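Local coordinates for protein pectinesterase (Aspergillus niger, PDB 5C1E) that hydrolyses the methyl esters of pectin's galacturonate chain, releasing methanol, and probably helps the fungus to macerate plant tissue, at residues Thr148-Asn153 with Ser168-Glu173; Ser195-Ile200 with Thr284-Glu289. All blocks are in the same frame, centred on the assembly; numbering follows the deposited sequence.

Contact 1: Thr148-Asn153 with Ser168-Glu173. With SO4 (sulfate ion), chain C.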
ATOM      1  N   THR A 148      11.571  -1.013   3.876  1.00 16.69           N
ATOM      2  CA  THR A 148      10.704  -0.820   5.028  1.00 16.57           C
ATOM      3  C   THR A 148       9.663   0.234   4.681  1.00 16.16           C
ATOM      4  O   THR A 148       9.991   1.289   4.134  1.00 16.10           O
ATOM      5  CB  THR A 148      11.503  -0.416   6.267  1.00 17.34           C
ATOM      6  OG1 THR A 148      12.350   0.689   5.956  1.00 17.16           O
ATOM      7  CG2 THR A 148      12.352  -1.588   6.729  1.00 17.71           C
ATOM      8  N   GLN A 149       8.400  -0.088   4.943  1.00 16.35           N
ATOM      9  CA  GLN A 149       7.295   0.748   4.520  1.00 15.88           C
ATOM     10  C   GLN A 149       6.211   0.750   5.571  1.00 16.70           C
ATOM     11  O   GLN A 149       5.971  -0.274   6.240  1.00 16.33           O
ATOM     12  CB  GLN A 149       6.726   0.263   3.189  1.00 16.14           C
ATOM     13  CG  GLN A 149       7.762   0.144   2.093  1.00 16.56           C
ATOM     14  CD  GLN A 149       7.189  -0.263   0.747  1.00 16.90           C
ATOM     15  OE1 GLN A 149       6.018  -0.027   0.435  1.00 16.63           O
ATOM     16  NE2 GLN A 149       8.038  -0.836  -0.082  1.00 17.10           N
ATOM     17  N   TYR A 150       5.542   1.895   5.682  1.00 16.05           N
ATOM     18  CA  TYR A 150       4.513   2.113   6.678  1.00 16.87           C
ATOM     19  C   TYR A 150       3.312   2.797   6.024  1.00 16.12           C
ATOM     20  O   TYR A 150       3.466   3.827   5.368  1.00 16.40           O
ATOM     21  CB  TYR A 150       5.097   2.956   7.820  1.00 17.26           C
ATOM     22  CG  TYR A 150       4.118   3.353   8.895  1.00 18.81           C
ATOM     23  CD1 TYR A 150       3.788   2.486   9.917  1.00 19.56           C
ATOM     24  CD2 TYR A 150       3.536   4.616   8.898  1.00 19.00           C
ATOM     25  CE1 TYR A 150       2.893   2.864  10.911  1.00 19.93           C
ATOM     26  CE2 TYR A 150       2.654   5.003   9.885  1.00 19.73           C
ATOM     27  CZ  TYR A 150       2.329   4.128  10.880  1.00 20.33           C
ATOM     28  OH  TYR A 150       1.453   4.527  11.845  1.00 20.24           O
ATOM     29  N   TYR A 151       2.134   2.188   6.179  1.00 15.69           N
ATOM     30  CA  TYR A 151       0.881   2.705   5.619  1.00 15.37           C
ATOM     31  C   TYR A 151      -0.090   2.909   6.767  1.00 15.52           C
ATOM     32  O   TYR A 151      -0.399   1.963   7.476  1.00 15.64           O
ATOM     33  CB  TYR A 151       0.263   1.729   4.588  1.00 15.30           C
ATOM     34  CG  TYR A 151       1.106   1.541   3.343  1.00 14.59           C
ATOM     35  CD1 TYR A 151       2.270   0.783   3.376  1.00 14.44           C
ATOM     36  CD2 TYR A 151       0.741   2.127   2.136  1.00 14.49           C
ATOM     37  CE1 TYR A 151       3.056   0.635   2.250  1.00 14.06           C
ATOM     38  CE2 TYR A 151       1.519   1.981   0.993  1.00 14.17           C
ATOM     39  CZ  TYR A 151       2.689   1.243   1.060  1.00 14.10           C
ATOM     40  OH  TYR A 151       3.467   1.086  -0.059  1.00 13.59           O
ATOM     41  N   SER A 152      -0.564   4.145   6.940  1.00 15.53           N
ATOM     42  CA  SER A 152      -1.512   4.465   7.998  1.00 15.34           C
ATOM     43  C   SER A 152      -2.760   5.143   7.468  1.00 15.42           C
ATOM     44  O   SER A 152      -2.675   6.126   6.739  1.00 14.70           O
ATOM     45  CB  SER A 152      -0.882   5.396   9.047  1.00 15.95           C
ATOM     46  OG  SER A 152      -1.809   5.560  10.110  1.00 16.64           O
ATOM     47  N   ASN A 153      -3.923   4.653   7.875  1.00 15.29           N
ATOM     48  CA  ASN A 153      -5.193   5.286   7.484  1.00 16.43           C
ATOM     49  C   ASN A 153      -5.347   5.424   5.980  1.00 15.87           C
ATOM     50  O   ASN A 153      -5.901   6.409   5.467  1.00 15.80           O
ATOM     51  CB  ASN A 153      -5.375   6.625   8.197  1.00 17.06           C
ATOM     52  CG  ASN A 153      -5.665   6.437   9.665  1.00 19.07           C
ATOM     53  OD1 ASN A 153      -6.818   6.357  10.062  1.00 19.00           O
ATOM     54  ND2 ASN A 153      -4.612   6.292  10.471  1.00 20.68           N
ATOM     55  N   SER A 168       9.218  -5.121   3.847  1.00 15.50           N
ATOM     56  CA  SER A 168       8.813  -5.368   5.213  1.00 16.20           C
ATOM     57  C   SER A 168       7.889  -4.218   5.577  1.00 16.11           C
ATOM     58  O   SER A 168       8.329  -3.059   5.667  1.00 17.11           O
ATOM     59  CB  SER A 168       9.992  -5.463   6.162  1.00 16.55           C
ATOM     60  OG  SER A 168       9.560  -6.087   7.344  1.00 16.78           O
ATOM     61  N   VAL A 169       6.609  -4.541   5.751  1.00 15.48           N
ATOM     62  CA  VAL A 169       5.568  -3.515   5.679  1.00 15.38           C
ATOM     63  C   VAL A 169       4.543  -3.648   6.781  1.00 15.67           C
ATOM     64  O   VAL A 169       4.100  -4.753   7.115  1.00 15.10           O
ATOM     65  CB  VAL A 169       4.911  -3.493   4.268  1.00 15.65           C
ATOM     66  CG1 VAL A 169       4.408  -4.870   3.886  1.00 15.51           C
ATOM     67  CG2 VAL A 169       3.818  -2.435   4.167  1.00 15.92           C
ATOM     68  N   TRP A 170       4.193  -2.495   7.350  1.00 15.35           N
ATOM     69  CA  TRP A 170       3.190  -2.363   8.399  1.00 15.87           C
ATOM     70  C   TRP A 170       2.022  -1.545   7.869  1.00 15.53           C
ATOM     71  O   TRP A 170       2.222  -0.412   7.420  1.00 16.45           O
ATOM     72  CB  TRP A 170       3.781  -1.632   9.591  1.00 15.91           C
ATOM     73  CG  TRP A 170       2.845  -1.498  10.759  1.00 16.41           C
ATOM     74  CD1 TRP A 170       1.857  -0.571  10.915  1.00 17.15           C
ATOM     75  CD2 TRP A 170       2.844  -2.286  11.958  1.00 17.29           C
ATOM     76  NE1 TRP A 170       1.240  -0.731  12.122  1.00 17.86           N
ATOM     77  CE2 TRP A 170       1.824  -1.777  12.787  1.00 17.64           C
ATOM     78  CE3 TRP A 170       3.609  -3.361  12.414  1.00 17.20           C
ATOM     79  CZ2 TRP A 170       1.535  -2.322  14.032  1.00 18.44           C
ATOM     80  CZ3 TRP A 170       3.331  -3.896  13.656  1.00 18.07           C
ATOM     81  CH2 TRP A 170       2.302  -3.384  14.454  1.00 17.68           C
ATOM     82  N   PHE A 171       0.830  -2.140   7.894  1.00 15.29           N
ATOM     83  CA  PHE A 171      -0.423  -1.457   7.559  1.00 15.60           C
ATOM     84  C   PHE A 171      -1.192  -1.231   8.837  1.00 15.78           C
ATOM     85  O   PHE A 171      -1.563  -2.181   9.506  1.00 16.13           O
ATOM     86  CB  PHE A 171      -1.272  -2.286   6.609  1.00 16.23           C
ATOM     87  CG  PHE A 171      -0.632  -2.522   5.276  1.00 15.96           C
ATOM     88  CD1 PHE A 171      -0.828  -1.635   4.241  1.00 17.05           C
ATOM     89  CD2 PHE A 171       0.135  -3.652   5.051  1.00 16.52           C
ATOM     90  CE1 PHE A 171      -0.245  -1.845   3.003  1.00 16.45           C
ATOM     91  CE2 PHE A 171       0.723  -3.875   3.811  1.00 17.01           C
ATOM     92  CZ  PHE A 171       0.534  -2.963   2.789  1.00 16.68           C
ATOM     93  N   GLY A 172      -1.371   0.035   9.198  1.00 16.09           N
ATOM     94  CA  GLY A 172      -2.041   0.391  10.440  1.00 17.23           C
ATOM     95  C   GLY A 172      -3.316   1.161  10.158  1.00 17.48           C
ATOM     96  O   GLY A 172      -3.308   2.170   9.437  1.00 16.86           O
ATOM     97  N   GLU A 173      -4.412   0.725  10.756  1.00 18.07           N
ATOM     98  CA  GLU A 173      -5.689   1.433  10.632  1.00 19.43           C
ATOM     99  C   GLU A 173      -6.062   1.725   9.171  1.00 18.25           C
ATOM    100  O   GLU A 173      -6.546   2.808   8.866  1.00 17.88           O
ATOM    101  CB  GLU A 173      -5.653   2.737  11.427  1.00 21.10           C
ATOM    102  CG  GLU A 173      -5.499   2.546  12.923  1.00 23.72           C
ATOM    103  CD  GLU A 173      -5.246   3.846  13.693  1.00 27.33           C
ATOM    104  OE1 GLU A 173      -5.309   4.963  13.129  1.00 28.15           O
ATOM    105  OE2 GLU A 173      -4.964   3.741  14.904  1.00 32.14           O
TER
HETATM  106  S   SO4 C 402       0.374   2.179  14.367  1.00 29.92           S
HETATM  107  O1  SO4 C 402      -0.624   2.886  15.223  1.00 30.72           O
HETATM  108  O2  SO4 C 402      -0.317   1.680  13.149  1.00 27.52           O
HETATM  109  O3  SO4 C 402       1.507   3.064  13.984  1.00 28.60           O
HETATM  110  O4  SO4 C 402       0.946   1.056  15.149  1.00 27.02           O

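Contact 2: Ser195-Ile200 with Thr284-Glu289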
ATOM      1  N   SER A 195      14.489 -10.855   6.963  1.00 20.06           N
ATOM      2  CA  SER A 195      13.880 -10.548   8.252  1.00 21.03           C
ATOM      3  C   SER A 195      12.526  -9.845   8.115  1.00 20.33           C
ATOM      4  O   SER A 195      11.961  -9.411   9.096  1.00 21.91           O
ATOM      5  CB  SER A 195      14.830  -9.692   9.082  1.00 22.59           C
ATOM      6  OG  SER A 195      15.091  -8.482   8.416  1.00 23.67           O
ATOM      7  N   GLY A 196      12.007  -9.756   6.898  1.00 19.50           N
ATOM      8  CA  GLY A 196      10.779  -9.031   6.642  1.00 18.92           C
ATOM      9  C   GLY A 196       9.483  -9.714   7.047  1.00 17.57           C
ATOM     10  O   GLY A 196       9.410 -10.934   7.169  1.00 17.32           O
ATOM     11  N   TRP A 197       8.473  -8.883   7.284  1.00 16.92           N
ATOM     12  CA  TRP A 197       7.096  -9.299   7.566  1.00 15.69           C
ATOM     13  C   TRP A 197       6.164  -8.377   6.800  1.00 15.57           C
ATOM     14  O   TRP A 197       6.491  -7.205   6.573  1.00 16.08           O
ATOM     15  CB  TRP A 197       6.711  -9.098   9.041  1.00 16.05           C
ATOM     16  CG  TRP A 197       7.382  -9.968  10.060  1.00 16.48           C
ATOM     17  CD1 TRP A 197       8.710  -9.949  10.429  1.00 16.83           C
ATOM     18  CD2 TRP A 197       6.751 -10.960  10.885  1.00 16.54           C
ATOM     19  NE1 TRP A 197       8.937 -10.893  11.407  1.00 16.74           N
ATOM     20  CE2 TRP A 197       7.748 -11.520  11.704  1.00 16.75           C
ATOM     21  CE3 TRP A 197       5.438 -11.438  10.995  1.00 16.56           C
ATOM     22  CZ2 TRP A 197       7.471 -12.543  12.616  1.00 17.17           C
ATOM     23  CZ3 TRP A 197       5.158 -12.441  11.916  1.00 16.78           C
ATOM     24  CH2 TRP A 197       6.175 -12.989  12.701  1.00 16.99           C
ATOM     25  N   TYR A 198       4.985  -8.886   6.456  1.00 14.57           N
ATOM     26  CA  TYR A 198       3.803  -8.027   6.360  1.00 14.80           C
ATOM     27  C   TYR A 198       3.074  -8.117   7.702  1.00 15.12           C
ATOM     28  O   TYR A 198       2.757  -9.229   8.181  1.00 15.04           O
ATOM     29  CB  TYR A 198       2.779  -8.511   5.341  1.00 14.34           C
ATOM     30  CG  TYR A 198       3.127  -8.462   3.859  1.00 14.33           C
ATOM     31  CD1 TYR A 198       4.448  -8.430   3.391  1.00 14.45           C
ATOM     32  CD2 TYR A 198       2.100  -8.541   2.920  1.00 14.14           C
ATOM     33  CE1 TYR A 198       4.725  -8.405   2.029  1.00 14.07           C
ATOM     34  CE2 TYR A 198       2.357  -8.539   1.569  1.00 14.01           C
ATOM     35  CZ  TYR A 198       3.657  -8.477   1.121  1.00 13.65           C
ATOM     36  OH  TYR A 198       3.853  -8.487  -0.219  1.00 13.22           O
ATOM     37  N   ALA A 199       2.738  -6.964   8.249  1.00 14.90           N
ATOM     38  CA  ALA A 199       1.873  -6.898   9.422  1.00 15.37           C
ATOM     39  C   ALA A 199       0.666  -6.041   9.079  1.00 15.66           C
ATOM     40  O   ALA A 199       0.807  -4.867   8.735  1.00 15.58           O
ATOM     41  CB  ALA A 199       2.621  -6.323  10.615  1.00 15.50           C
ATOM     42  N   ILE A 200      -0.525  -6.635   9.185  1.00 16.02           N
ATOM     43  CA  ILE A 200      -1.778  -5.904   8.975  1.00 16.62           C
ATOM     44  C   ILE A 200      -2.431  -5.731  10.345  1.00 16.34           C
ATOM     45  O   ILE A 200      -2.889  -6.705  10.940  1.00 17.03           O
ATOM     46  CB  ILE A 200      -2.665  -6.639   7.961  1.00 16.29           C
ATOM     47  CG1 ILE A 200      -1.967  -6.581   6.605  1.00 17.47           C
ATOM     48  CG2 ILE A 200      -4.047  -6.009   7.896  1.00 17.05           C
ATOM     49  CD1 ILE A 200      -2.412  -7.628   5.640  1.00 18.20           C
ATOM     50  N   THR A 284       8.915  -2.628  15.767  1.00 21.52           N
ATOM     51  CA  THR A 284      10.352  -2.852  15.818  1.00 22.67           C
ATOM     52  C   THR A 284      10.701  -4.135  15.045  1.00 21.30           C
ATOM     53  O   THR A 284      11.686  -4.174  14.314  1.00 20.26           O
ATOM     54  CB  THR A 284      10.869  -2.883  17.262  1.00 24.70           C
ATOM     55  OG1 THR A 284      10.730  -1.571  17.820  1.00 27.38           O
ATOM     56  CG2 THR A 284      12.332  -3.313  17.309  1.00 25.43           C
ATOM     57  N   THR A 285       9.881  -5.166  15.210  1.00 20.90           N
ATOM     58  CA  THR A 285      10.070  -6.414  14.496  1.00 21.40           C
ATOM     59  C   THR A 285       9.957  -6.193  12.986  1.00 20.97           C
ATOM     60  O   THR A 285      10.770  -6.696  12.229  1.00 22.48           O
ATOM     61  CB  THR A 285       9.039  -7.452  14.964  1.00 21.73           C
ATOM     62  OG1 THR A 285       9.382  -7.880  16.292  1.00 22.17           O
ATOM     63  CG2 THR A 285       8.995  -8.645  14.051  1.00 21.57           C
ATOM     64  N   VAL A 286       8.964  -5.433  12.552  1.00 20.13           N
ATOM     65  CA  VAL A 286       8.656  -5.316  11.111  1.00 19.50           C
ATOM     66  C   VAL A 286       9.525  -4.269  10.415  1.00 19.60           C
ATOM     67  O   VAL A 286       9.977  -4.465   9.278  1.00 20.67           O
ATOM     68  CB  VAL A 286       7.149  -5.004  10.903  1.00 18.81           C
ATOM     69  CG1 VAL A 286       6.797  -4.857   9.421  1.00 18.52           C
ATOM     70  CG2 VAL A 286       6.289  -6.060  11.572  1.00 18.14           C
ATOM     71  N   LEU A 287       9.768  -3.154  11.093  1.00 20.70           N
ATOM     72  CA  LEU A 287      10.402  -1.988  10.483  1.00 21.00           C
ATOM     73  C   LEU A 287      11.802  -1.651  11.012  1.00 22.37           C
ATOM     74  O   LEU A 287      12.499  -0.824  10.428  1.00 21.69           O
ATOM     75  CB  LEU A 287       9.510  -0.771  10.672  1.00 21.41           C
ATOM     76  CG  LEU A 287       8.067  -0.868  10.166  1.00 21.69           C
ATOM     77  CD1 LEU A 287       7.331   0.387  10.582  1.00 21.50           C
ATOM     78  CD2 LEU A 287       8.034  -1.056   8.660  1.00 21.36           C
ATOM     79  N   GLY A 288      12.201  -2.286  12.104  1.00 23.14           N
ATOM     80  CA  GLY A 288      13.485  -2.001  12.731  1.00 25.64           C
ATOM     81  C   GLY A 288      13.333  -1.067  13.909  1.00 27.01           C
ATOM     82  O   GLY A 288      12.340  -0.345  14.037  1.00 25.50           O
ATOM     83  N   GLU A 289      14.342  -1.080  14.768  1.00 29.55           N
ATOM     84  CA  GLU A 289      14.341  -0.292  16.001  1.00 32.99           C
ATOM     85  C   GLU A 289      14.291   1.219  15.769  1.00 32.38           C
ATOM     86  O   GLU A 289      13.952   1.963  16.680  1.00 34.47           O
ATOM     87  CB  GLU A 289      15.601  -0.612  16.807  1.00 36.75           C
ATOM     88  CG  GLU A 289      16.878  -0.116  16.131  1.00 40.17           C
ATOM     89  CD  GLU A 289      18.150  -0.544  16.844  1.00 46.01           C
ATOM     90  OE1 GLU A 289      18.136  -1.586  17.546  1.00 47.64           O
ATOM     91  OE2 GLU A 289      19.166   0.179  16.697  1.00 49.75           O
TER
HETATM   92  O   HOH W   1      12.508  -8.917  11.779  1.00 30.92           O

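Contact 1: Thr148-Asn153 with Ser168-Glu173
Strands 148-152 and 168-172 run parallel and in register, their axes 4.8 Å apart at closest approach, with Q149 N, W170 N, Y151 N, G172 N and N153 N each donating to a carbonyl of the partner strand. The register sets Y150 beside W170 and Y151 beside F171 on neighbouring coils of the parallel beta-helix, one aromatic pair on each face of the sheet. Y151 and F171 point the same way, into the interior, where both touch L142 of strand 142-146: F171 CE1 lies over one face of the Y151 ring, offset toward its rim; the planes are 25° apart and the rings, slid past each other, barely overlap. V169 CG2 also meets this ring, 3.7 Å from Y151 CD1. The Y151 hydroxyl donates to Q149 OE1 (2.8 Å), which holds the hydroxyl end of the ring, and F130 stacks on Y151 in turn. On the other face Y150 and W170 lie alongside each other, Y150 CE1 3.6 Å from W170 CD1. Both have CG anti to the backbone N (chi1 176° and -177°), which carries their polar ends to a common sulfate: Y150 OH donates to O3 at 2.6 Å and W170 NE1 to O2 at 3.0 Å. K283 also binds this ion. Just past the strands, N153 ND2 divides its hydrogens between S152 OG and E173 OE1 (3.1 Å), the latter met on its anti side. Two neutral donors and a lysine can thus hold an anion on the outer face, here a sulfate probably from the crystallisation liquor, while the Y151 face is largely apolar, its tyrosine hydroxyl satisfied by an amide.

Contact 2: Ser195-Ile200 with Thr284-Glu289
T285 sets its methyl over the indole of W197: CG2 lies 3.9 Å from the centroid of the five-membered ring and 30° off its normal, a CH-pi contact displaced toward the nitrogen, with NE1 the nearest atom at 3.5 Å. The methyl reaches the ring because CG2 is anti to the T285 backbone N, which places OG1 beside that N. V286, one residue on, turns its two branches to different targets. CG2 packs on the CB atoms of A199 (3.8 Å) and W197 (4.0 Å), and CG1 approaches W197 O. Here the short helix 283-287 from the C-terminal part of the chain lies against the outside of the parallel beta-helix, where W197 leads into strand 198-201; V281, just before the helix, also touches W197, A199 and V286. R228 of the neighbouring strand 228-232 makes a cation-pi contact with the same indole, and the ring of Y257 meets it as well. No direct hydrogen bond joins the segments, but a water donates to S195 O (2.8 Å) and to T285 O (2.9 Å), bridging the two backbones beside the apolar patch. The helix ends at L287, and G288, with positive phi, leaves it while its N still bonds to T284 O.

Contact 1 closes before contact 2 opens along the chain, and their centres lie 9 Å apart. Both use the long parallel sheet of the beta-helix, in which strands 148-152, 168-172 and 198-201 are consecutive; contact 1 joins two neighbouring strands of this sheet, whereas contact 2 brings helix 283-287, more than eighty residues later, onto its outer side. They meet directly: V169 N probably bonds to W197 O (2.8 Å), and S168 OG to V286 O (2.6 Å). S168 also bonds to W197 N, so its hydroxyl ties the helix to the next coil. The C-terminal part of the chain thus folds back over the middle of the beta-helix, with L287 CD2 3.3 Å from Q149 O.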